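Local coordinates for protein dextranase (Pseudarthrobacter oxydans, PDB 6NZS) that probably hydrolyses internal alpha-1,6-glucosidic linkages of dextran, as a glycoside hydrolase family 49 endodextranase, at residues Ala265-His270 and Met315-Ser320; Ile116-Tyr121 and Thr432-Arg437; Ser89-Lys94 and Pro192-Glu197. All coordinates share one frame; numbering follows the deposited sequence.

Interaction 1 (Ala265-His270 and Met315-Ser320); sequences AFRFLH and MLQFAS
Strands 266-268 and 316-320 run parallel, their axes 4.8 Å apart and 2° from exact alignment. They are neighbouring strands in one sheet of a parallel beta-helix, the right-handed solenoid of pectate-lyase-like enzymes to which family 49 belongs. Three backbone bonds join them. F266 N donates a hydrogen bond to M315 O at 3.0 Å, Q317 N to F266 O, and F268 N to Q317 O at 2.8 Å. The middle bond, 3.2 Å from Q317 N to F266 O, is the most bent. In this ladder, residues that pair across the strands stack in rows.

One row holds F268 and F318. Their rings point the same way, with planes 11° apart and centroids 4.7 Å apart. They are slid past each other, and the overlap is slight. CE2 of F318 lies over one face of the F268 ring, 3.2 Å from its CD1. Both side chains have CG anti to the carbonyl carbon, which sends both rings in the same direction. F266 and L316 lie on the same side of the sheet. There F266 CB rests on L316 CD2.

The other face carries R267 and Q317, two extended chains lying side by side. The amide nitrogen NE2 of Q317 sits over one face of the R267 guanidinium, toward its rim, and the two planes are 24° apart. Both NE and NE2 are donors, so they do not bond to each other; the amide simply lies against the guanidinium. L269 CD1 lies over the opposite face, also toward the rim.

Strands 245-247 and 342-346 flank the pair within the same parallel sheet. Past F268 the direct ladder gives way to water. One water accepts from A319 N at 2.8 Å and donates to H270 O.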
loop_
_atom_site.group_PDB
_atom_site.type_symbol
_atom_site.label_atom_id
_atom_site.label_comp_id
_atom_site.label_asym_id
_atom_site.label_seq_id
_atom_site.Cartn_x
_atom_site.Cartn_y
_atom_site.Cartn_z
ATOM N N ALA A 265 -2.935 4.674 17.141
ATOM C CA ALA A 265 -3.898 3.938 16.328
ATOM C C ALA A 265 -5.282 4.220 16.889
ATOM O O ALA A 265 -5.423 4.642 18.038
ATOM C CB ALA A 265 -3.611 2.435 16.326
ATOM N N PHE A 266 -6.305 4.000 16.065
ATOM C CA PHE A 266 -7.668 4.362 16.439
ATOM C C PHE A 266 -8.605 3.199 16.184
ATOM O O PHE A 266 -8.570 2.581 15.115
ATOM C CB PHE A 266 -8.170 5.576 15.650
ATOM C CG PHE A 266 -7.504 6.862 16.030
ATOM C CD1 PHE A 266 -7.895 7.551 17.163
ATOM C CD2 PHE A 266 -6.481 7.382 15.252
ATOM C CE1 PHE A 266 -7.279 8.734 17.520
ATOM C CE2 PHE A 266 -5.863 8.572 15.604
ATOM C CZ PHE A 266 -6.260 9.244 16.743
ATOM N N ARG A 267 -9.467 2.925 17.158
ATOM C CA ARG A 267 -10.544 1.967 16.990
ATOM C C ARG A 267 -11.852 2.664 17.325
ATOM O O ARG A 267 -12.008 3.203 18.429
ATOM C CB ARG A 267 -10.367 0.756 17.900
ATOM C CG ARG A 267 -11.596 -0.138 17.876
ATOM C CD ARG A 267 -11.345 -1.477 18.535
ATOM N NE ARG A 267 -12.544 -2.304 18.481
ATOM C CZ ARG A 267 -12.655 -3.492 19.059
ATOM N NH1 ARG A 267 -11.631 -3.995 19.734
ATOM N NH2 ARG A 267 -13.790 -4.174 18.963
ATOM N N PHE A 268 -12.774 2.672 16.367
ATOM C CA PHE A 268 -14.139 3.115 16.631
ATOM C C PHE A 268 -14.878 1.865 17.091
ATOM O O PHE A 268 -15.363 1.068 16.287
ATOM C CB PHE A 268 -14.763 3.725 15.383
ATOM C CG PHE A 268 -14.218 5.086 15.021
ATOM C CD1 PHE A 268 -13.000 5.214 14.371
ATOM C CD2 PHE A 268 -14.944 6.235 15.297
ATOM C CE1 PHE A 268 -12.512 6.471 14.008
ATOM C CE2 PHE A 268 -14.470 7.487 14.937
ATOM C CZ PHE A 268 -13.247 7.607 14.297
ATOM N N LEU A 269 -14.939 1.691 18.413
ATOM C CA LEU A 269 -15.488 0.476 19.003
ATOM C C LEU A 269 -16.983 0.357 18.759
ATOM O O LEU A 269 -17.497 -0.754 18.582
ATOM C CB LEU A 269 -15.199 0.475 20.499
ATOM C CG LEU A 269 -15.837 -0.614 21.360
ATOM C CD1 LEU A 269 -15.039 -1.884 21.265
ATOM C CD2 LEU A 269 -15.933 -0.143 22.805
ATOM N N HIS A 270 -17.691 1.477 18.733
ATOM C CA HIS A 270 -19.140 1.497 18.651
ATOM C C HIS A 270 -19.604 1.686 17.212
ATOM O O HIS A 270 -18.879 2.209 16.361
ATOM C CB HIS A 270 -19.685 2.596 19.561
ATOM C CG HIS A 270 -19.187 2.487 20.968
ATOM N ND1 HIS A 270 -19.762 1.640 21.893
ATOM C CD2 HIS A 270 -18.157 3.095 21.605
ATOM C CE1 HIS A 270 -19.109 1.733 23.037
ATOM N NE2 HIS A 270 -18.130 2.609 22.891
ATOM N N MET A 315 -4.266 -0.320 12.693
ATOM C CA MET A 315 -4.104 1.131 12.671
ATOM C C MET A 315 -5.455 1.839 12.697
ATOM O O MET A 315 -5.613 2.861 13.380
ATOM C CB MET A 315 -3.259 1.567 11.473
ATOM C CG MET A 315 -1.799 1.081 11.533
ATOM S SD MET A 315 -0.882 1.649 12.981
ATOM C CE MET A 315 -0.840 3.417 12.673
ATOM N N LEU A 316 -6.438 1.295 11.977
ATOM C CA LEU A 316 -7.794 1.826 11.936
ATOM C C LEU A 316 -8.768 0.660 11.948
ATOM O O LEU A 316 -8.646 -0.267 11.140
ATOM C CB LEU A 316 -8.013 2.656 10.668
ATOM C CG LEU A 316 -7.193 3.938 10.546
ATOM C CD1 LEU A 316 -7.341 4.497 9.139
ATOM C CD2 LEU A 316 -7.599 4.960 11.595
ATOM N N GLN A 317 -9.749 0.715 12.852
ATOM C CA GLN A 317 -10.744 -0.346 12.942
ATOM C C GLN A 317 -12.109 0.266 13.213
ATOM O O GLN A 317 -12.222 1.226 13.981
ATOM C CB GLN A 317 -10.401 -1.357 14.044
ATOM C CG GLN A 317 -11.517 -2.368 14.304
ATOM C CD GLN A 317 -11.051 -3.558 15.108
ATOM O OE1 GLN A 317 -9.852 -3.822 15.206
ATOM N NE2 GLN A 317 -12.000 -4.289 15.692
ATOM N N PHE A 318 -13.134 -0.293 12.573
ATOM C CA PHE A 318 -14.500 0.184 12.701
ATOM C C PHE A 318 -15.437 -0.984 12.948
ATOM O O PHE A 318 -15.119 -2.139 12.656
ATOM C CB PHE A 318 -14.943 0.905 11.433
ATOM C CG PHE A 318 -14.205 2.177 11.190
ATOM C CD1 PHE A 318 -12.976 2.175 10.543
ATOM C CD2 PHE A 318 -14.727 3.374 11.630
ATOM C CE1 PHE A 318 -12.293 3.361 10.333
ATOM C CE2 PHE A 318 -14.057 4.552 11.422
ATOM C CZ PHE A 318 -12.838 4.554 10.777
ATOM N N ALA A 319 -16.607 -0.655 13.489
ATOM C CA ALA A 319 -17.689 -1.607 13.702
ATOM C C ALA A 319 -18.875 -1.177 12.857
ATOM O O ALA A 319 -19.252 -0.001 12.866
ATOM C CB ALA A 319 -18.087 -1.644 15.180
ATOM N N SER A 320 -19.456 -2.124 12.122
ATOM C CA SER A 320 -20.572 -1.851 11.225
ATOM C C SER A 320 -21.843 -2.469 11.799
ATOM O O SER A 320 -21.904 -3.687 12.006
ATOM C CB SER A 320 -20.308 -2.413 9.826
ATOM O OG SER A 320 -21.430 -2.194 8.975
HETATM O O HOH W 1 -17.374 2.024 13.925
#

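Interaction 2 (Ile116-Tyr121 and Thr432-Arg437); sequences IRPSSY and TVIHNR
R117 reaches from the N-terminal Ig-like domain to I434 and H435 on the beta-solenoid. Its CB packs on I434 CG2 at 3.8 Å. With chi1 at -69°, CG stands anti to the carbonyl carbon, and the chain then runs extended to NE. CD passes 3.6 Å from I434 O and also lies near H435 NE2. NE and CZ pass near H435 CE1. At the tip, NH1 donates to I434 O at 2.8 Å. That bond leaves in the guanidinium plane and meets the oxygen nearly head-on, with a C=O...N angle of 173°. NH1 also comes within 3.3 Å of H435 CE1. The guanidinium and imidazole planes are only 14° apart, although the two side chains cross at about a right angle. H435 is fixed from elsewhere: its NE2 is hydrogen-bonded to E149 and its ND1 to H179.

P118, which follows a cis peptide bond, adds the apolar part. Its CD and CG touch I434 CG2, and its CG meets T432 CG2 at 3.9 Å. A water joins S120 OG to T432 OG1.

The contact is buried at the domain interface. Strand 114-117 and the type I turn P118-Y121 come from one side and strand 423-435 from the other. Strands 144-150, 176-192 and 398-407 pack around them.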
loop_
_atom_site.group_PDB
_atom_site.type_symbol
_atom_site.label_atom_id
_atom_site.label_comp_id
_atom_site.label_asym_id
_atom_site.label_seq_id
_atom_site.Cartn_x
_atom_site.Cartn_y
_atom_site.Cartn_z
ATOM N N ILE A 116 11.643 9.270 -12.208
ATOM C CA ILE A 116 10.349 9.360 -11.537
ATOM C C ILE A 116 9.585 8.076 -11.812
ATOM O O ILE A 116 9.516 7.621 -12.959
ATOM C CB ILE A 116 9.551 10.574 -12.043
ATOM C CG1 ILE A 116 10.282 11.873 -11.698
ATOM C CG2 ILE A 116 8.127 10.575 -11.468
ATOM C CD1 ILE A 116 9.796 13.078 -12.467
ATOM N N ARG A 117 9.023 7.479 -10.764
ATOM C CA ARG A 117 8.120 6.348 -10.937
ATOM C C ARG A 117 6.839 6.673 -10.181
ATOM O O ARG A 117 6.908 7.076 -9.007
ATOM C CB ARG A 117 8.716 5.035 -10.425
ATOM C CG ARG A 117 9.891 4.524 -11.262
ATOM C CD ARG A 117 10.066 2.993 -11.070
ATOM N NE ARG A 117 11.112 2.426 -11.932
ATOM C CZ ARG A 117 11.464 1.136 -11.990
ATOM N NH1 ARG A 117 10.875 0.199 -11.239
ATOM N NH2 ARG A 117 12.433 0.777 -12.823
ATOM N N PRO A 118 5.652 6.516 -10.793
ATOM C CA PRO A 118 5.347 5.988 -12.132
ATOM C C PRO A 118 6.077 6.700 -13.286
ATOM O O PRO A 118 6.077 7.924 -13.374
ATOM C CB PRO A 118 3.831 6.187 -12.246
ATOM C CG PRO A 118 3.333 6.072 -10.839
ATOM C CD PRO A 118 4.424 6.764 -10.017
ATOM N N SER A 119 6.714 5.901 -14.146
ATOM C CA SER A 119 7.406 6.425 -15.319
ATOM C C SER A 119 6.454 7.106 -16.289
ATOM O O SER A 119 6.897 7.940 -17.091
ATOM C CB SER A 119 8.135 5.287 -16.032
ATOM O OG SER A 119 9.123 4.741 -15.182
ATOM N N SER A 120 5.161 6.777 -16.229
ATOM C CA SER A 120 4.175 7.443 -17.066
ATOM C C SER A 120 4.025 8.920 -16.720
ATOM O O SER A 120 3.459 9.665 -17.527
ATOM C CB SER A 120 2.827 6.725 -16.951
ATOM O OG SER A 120 2.325 6.782 -15.622
ATOM N N TYR A 121 4.501 9.355 -15.547
ATOM C CA TYR A 121 4.499 10.778 -15.184
ATOM C C TYR A 121 5.757 11.379 -15.782
ATOM O O TYR A 121 6.815 11.445 -15.148
ATOM C CB TYR A 121 4.517 10.997 -13.675
ATOM C CG TYR A 121 3.429 10.344 -12.870
ATOM C CD1 TYR A 121 2.295 9.806 -13.467
ATOM C CD2 TYR A 121 3.534 10.283 -11.492
ATOM C CE1 TYR A 121 1.319 9.199 -12.699
ATOM C CE2 TYR A 121 2.569 9.690 -10.726
ATOM C CZ TYR A 121 1.467 9.154 -11.327
ATOM O OH TYR A 121 0.519 8.551 -10.552
ATOM N N THR A 432 -0.347 1.223 -10.741
ATOM C CA THR A 432 1.062 1.144 -11.103
ATOM C C THR A 432 1.824 0.547 -9.933
ATOM O O THR A 432 1.907 1.161 -8.862
ATOM C CB THR A 432 1.635 2.506 -11.478
ATOM O OG1 THR A 432 0.823 3.101 -12.500
ATOM C CG2 THR A 432 3.035 2.360 -12.026
ATOM N N VAL A 433 2.393 -0.637 -10.148
ATOM C CA VAL A 433 3.257 -1.279 -9.168
ATOM C C VAL A 433 4.672 -0.837 -9.518
ATOM O O VAL A 433 5.308 -1.394 -10.415
ATOM C CB VAL A 433 3.104 -2.800 -9.206
ATOM C CG1 VAL A 433 3.879 -3.468 -8.067
ATOM C CG2 VAL A 433 1.606 -3.187 -9.130
ATOM N N ILE A 434 5.144 0.214 -8.841
ATOM C CA ILE A 434 6.397 0.843 -9.243
ATOM C C ILE A 434 7.602 0.003 -8.845
ATOM O O ILE A 434 8.654 0.092 -9.487
ATOM C CB ILE A 434 6.515 2.300 -8.743
ATOM C CG1 ILE A 434 6.347 2.408 -7.224
ATOM C CG2 ILE A 434 5.535 3.221 -9.488
ATOM C CD1 ILE A 434 6.813 3.778 -6.679
ATOM N N HIS A 435 7.477 -0.786 -7.777
ATOM C CA HIS A 435 8.532 -1.685 -7.336
ATOM C C HIS A 435 7.885 -2.888 -6.685
ATOM O O HIS A 435 6.744 -2.826 -6.223
ATOM C CB HIS A 435 9.447 -1.005 -6.314
ATOM C CG HIS A 435 10.254 0.105 -6.901
ATOM N ND1 HIS A 435 11.218 -0.119 -7.859
ATOM C CD2 HIS A 435 10.224 1.445 -6.697
ATOM C CE1 HIS A 435 11.758 1.034 -8.217
ATOM N NE2 HIS A 435 11.172 1.997 -7.523
ATOM N N ASN A 436 8.644 -3.978 -6.627
ATOM C CA ASN A 436 8.217 -5.151 -5.879
ATOM C C ASN A 436 9.444 -5.997 -5.600
ATOM O O ASN A 436 10.401 -5.984 -6.375
ATOM C CB ASN A 436 7.175 -5.973 -6.651
ATOM C CG ASN A 436 7.795 -6.794 -7.761
ATOM O OD1 ASN A 436 8.068 -7.989 -7.587
ATOM N ND2 ASN A 436 8.049 -6.160 -8.902
ATOM N N ARG A 437 9.396 -6.757 -4.503
ATOM C CA ARG A 437 10.476 -7.668 -4.151
ATOM C C ARG A 437 9.947 -9.088 -4.000
ATOM O O ARG A 437 10.400 -9.851 -3.145
ATOM C CB ARG A 437 11.221 -7.212 -2.895
ATOM C CG ARG A 437 12.117 -5.983 -3.116
ATOM C CD ARG A 437 13.124 -5.789 -1.975
ATOM N NE ARG A 437 12.474 -5.670 -0.673
ATOM C CZ ARG A 437 11.963 -4.551 -0.175
ATOM N NH1 ARG A 437 12.020 -3.413 -0.861
ATOM N NH2 ARG A 437 11.383 -4.570 1.022
HETATM O O HOH W 2 1.716 4.164 -14.889
#

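Interaction 3 (Ser89-Lys94 and Pro192-Glu197); sequences SFEYAK and PKLRGE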
loop_
_atom_site.group_PDB
_atom_site.type_symbol
_atom_site.label_atom_id
_atom_site.label_comp_id
_atom_site.label_asym_id
_atom_site.label_seq_id
_atom_site.Cartn_x
_atom_site.Cartn_y
_atom_site.Cartn_z
ATOM N N SER A 89 5.122 15.345 2.203
ATOM C CA SER A 89 3.805 15.806 1.783
ATOM C C SER A 89 3.755 17.328 1.763
ATOM O O SER A 89 4.395 18.011 2.567
ATOM C CB SER A 89 2.718 15.312 2.743
ATOM O OG SER A 89 2.515 13.916 2.578
ATOM N N PHE A 90 2.980 17.854 0.825
ATOM C CA PHE A 90 2.630 19.265 0.842
ATOM C C PHE A 90 1.289 19.403 0.148
ATOM O O PHE A 90 0.848 18.496 -0.559
ATOM C CB PHE A 90 3.714 20.154 0.199
ATOM C CG PHE A 90 4.025 19.814 -1.243
ATOM C CD1 PHE A 90 3.268 20.353 -2.279
ATOM C CD2 PHE A 90 5.091 18.983 -1.558
ATOM C CE1 PHE A 90 3.560 20.048 -3.607
ATOM C CE2 PHE A 90 5.390 18.680 -2.876
ATOM C CZ PHE A 90 4.630 19.208 -3.904
ATOM N N GLU A 91 0.627 20.535 0.378
ATOM C CA GLU A 91 -0.596 20.871 -0.339
ATOM C C GLU A 91 -0.283 21.875 -1.433
ATOM O O GLU A 91 0.506 22.805 -1.228
ATOM C CB GLU A 91 -1.643 21.491 0.585
ATOM C CG GLU A 91 -2.086 20.600 1.717
ATOM C CD GLU A 91 -3.240 21.220 2.485
ATOM O OE1 GLU A 91 -2.996 21.770 3.574
ATOM O OE2 GLU A 91 -4.380 21.174 1.980
ATOM N N TYR A 92 -0.920 21.702 -2.589
ATOM C CA TYR A 92 -0.717 22.642 -3.681
ATOM C C TYR A 92 -2.014 22.806 -4.464
ATOM O O TYR A 92 -2.878 21.922 -4.469
ATOM C CB TYR A 92 0.489 22.277 -4.568
ATOM C CG TYR A 92 0.253 21.164 -5.570
ATOM C CD1 TYR A 92 -0.401 19.990 -5.211
ATOM C CD2 TYR A 92 0.727 21.270 -6.871
ATOM C CE1 TYR A 92 -0.612 18.966 -6.134
ATOM C CE2 TYR A 92 0.529 20.244 -7.801
ATOM C CZ TYR A 92 -0.144 19.097 -7.422
ATOM O OH TYR A 92 -0.364 18.101 -8.336
ATOM N N ALA A 93 -2.163 23.975 -5.096
ATOM C CA ALA A 93 -3.326 24.241 -5.931
ATOM C C ALA A 93 -2.953 24.685 -7.337
ATOM O O ALA A 93 -3.852 24.930 -8.150
ATOM C CB ALA A 93 -4.251 25.273 -5.259
ATOM N N LYS A 94 -1.666 24.779 -7.648
ATOM C CA LYS A 94 -1.182 25.310 -8.912
ATOM C C LYS A 94 0.153 24.634 -9.173
ATOM O O LYS A 94 0.831 24.222 -8.227
ATOM C CB LYS A 94 -1.016 26.832 -8.779
ATOM C CG LYS A 94 -0.580 27.598 -10.013
ATOM C CD LYS A 94 -0.791 29.111 -9.775
ATOM C CE LYS A 94 -0.135 29.965 -10.847
ATOM N NZ LYS A 94 -0.736 29.793 -12.189
ATOM N N PRO A 192 -3.809 17.867 -3.235
ATOM C CA PRO A 192 -4.562 19.074 -3.597
ATOM C C PRO A 192 -4.983 19.878 -2.372
ATOM O O PRO A 192 -5.499 19.331 -1.392
ATOM C CB PRO A 192 -5.774 18.516 -4.349
ATOM C CG PRO A 192 -5.929 17.123 -3.855
ATOM C CD PRO A 192 -4.534 16.631 -3.575
ATOM N N LYS A 193 -4.771 21.191 -2.445
ATOM C CA LYS A 193 -5.314 22.079 -1.432
ATOM C C LYS A 193 -6.831 21.985 -1.435
ATOM O O LYS A 193 -7.465 21.901 -2.489
ATOM C CB LYS A 193 -4.899 23.512 -1.745
ATOM C CG LYS A 193 -5.174 24.472 -0.619
ATOM C CD LYS A 193 -3.902 24.760 0.141
ATOM C CE LYS A 193 -4.086 25.966 1.035
ATOM N NZ LYS A 193 -4.743 25.595 2.315
ATOM N N LEU A 194 -7.422 21.983 -0.247
ATOM C CA LEU A 194 -8.854 21.781 -0.101
ATOM C C LEU A 194 -9.566 23.127 -0.033
ATOM O O LEU A 194 -9.191 23.989 0.765
ATOM C CB LEU A 194 -9.146 20.956 1.154
ATOM C CG LEU A 194 -8.453 19.587 1.193
ATOM C CD1 LEU A 194 -8.804 18.889 2.498
ATOM C CD2 LEU A 194 -8.847 18.733 0.006
ATOM N N ARG A 195 -10.590 23.289 -0.867
ATOM C CA ARG A 195 -11.385 24.508 -0.919
ATOM C C ARG A 195 -12.858 24.139 -1.011
ATOM O O ARG A 195 -13.221 22.999 -1.315
ATOM C CB ARG A 195 -11.031 25.373 -2.141
ATOM C CG ARG A 195 -9.590 25.839 -2.185
ATOM C CD ARG A 195 -9.291 26.639 -3.460
ATOM N NE ARG A 195 -7.956 27.237 -3.444
ATOM C CZ ARG A 195 -7.385 27.808 -4.501
ATOM N NH1 ARG A 195 -8.035 27.849 -5.662
ATOM N NH2 ARG A 195 -6.171 28.326 -4.399
ATOM N N GLY A 196 -13.706 25.132 -0.744
ATOM C CA GLY A 196 -15.125 25.002 -1.033
ATOM C C GLY A 196 -15.774 23.823 -0.342
ATOM O O GLY A 196 -15.528 23.540 0.838
ATOM N N GLU A 197 -16.611 23.114 -1.098
ATOM C CA GLU A 197 -17.395 22.031 -0.526
ATOM C C GLU A 197 -16.516 20.870 -0.082
ATOM O O GLU A 197 -16.845 20.190 0.895
ATOM C CB GLU A 197 -18.443 21.552 -1.528
ATOM C CG GLU A 197 -19.512 22.588 -1.819
ATOM C CD GLU A 197 -20.712 21.999 -2.525
ATOM O OE1 GLU A 197 -20.518 21.191 -3.458
ATOM O OE2 GLU A 197 -21.849 22.347 -2.144
HETATM O O HOH W 3 -6.189 22.802 2.322
HETATM O O HOH W 4 -4.312 24.060 4.440
#
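P192 forms a parallel beta bridge with Y92, CA to CA 5.2 Å; their side chains diverge. P192 CA lies 3.4 Å from Y92 O in a C-H...O contact. P192 O accepts a hydrogen bond from Y281 OH.

K193 makes the direct polar link. Its N donates to Y92 O at 2.9 Å, with 164° at the hydrogen, but the nitrogen stands well above the carbonyl plane, 48° out of it. Its side chain bends at chi2 and chi4, which brings the aliphatic part against E91: K193 CD lies 4.0 Å from E91 CB. K193 CB also meets A93 CB. The charged ends do not touch. E91 OE1 and K193 NZ are 4.4 Å apart, beyond a salt bridge, and two waters span the gap. One donates to OE1 and accepts from NZ. The other donates to E91 OE2 and accepts from K193 NZ. The carboxylate has a further partner in H11, whose ND1 is hydrogen-bonded to OE1.

L194 joins this network through its backbone. Its N donates to the second water at 3.0 Å, so that one water ties the glutamate, the lysine and the main chain together. The L194 side chain turns to Y281 and the helix beyond.

The extended R195 side chain runs back to A93. The methyl of A93 sits over one face of the guanidinium, 3.7 Å from NH2, and NH2 is hydrogen-bonded to G8 O.

After R195 the chain passes through G196 into helix 196-202. E91 also touches P258 and Y281, which lie on the solenoid side. The contact is the C-terminal end of a parallel strand pair, 84-92 with 176-192, in the Ig-like beta domain of family 49.

How the interactions relate
The three contacts sample the two parts of the enzyme and the boundary between them. Interaction 3 lies where the last strand of the N-terminal Ig-like domain ends. Interaction 1 follows it in the chain and lies within the beta-solenoid. Interaction 2 joins the two parts: 116-121 is in the Ig-like domain, 432-437 in the solenoid. Interaction 1 is nested inside the loop closed by interaction 2, whereas interactions 2 and 3 alternate along the sequence and reach the same sheet. None touch. Centre to centre, interactions 1 and 2 are about 32 Å apart, interactions 1 and 3 about 28 Å, and interactions 2 and 3 about 24 Å. The Ig-like domain meets the solenoid well beyond the covalent connection.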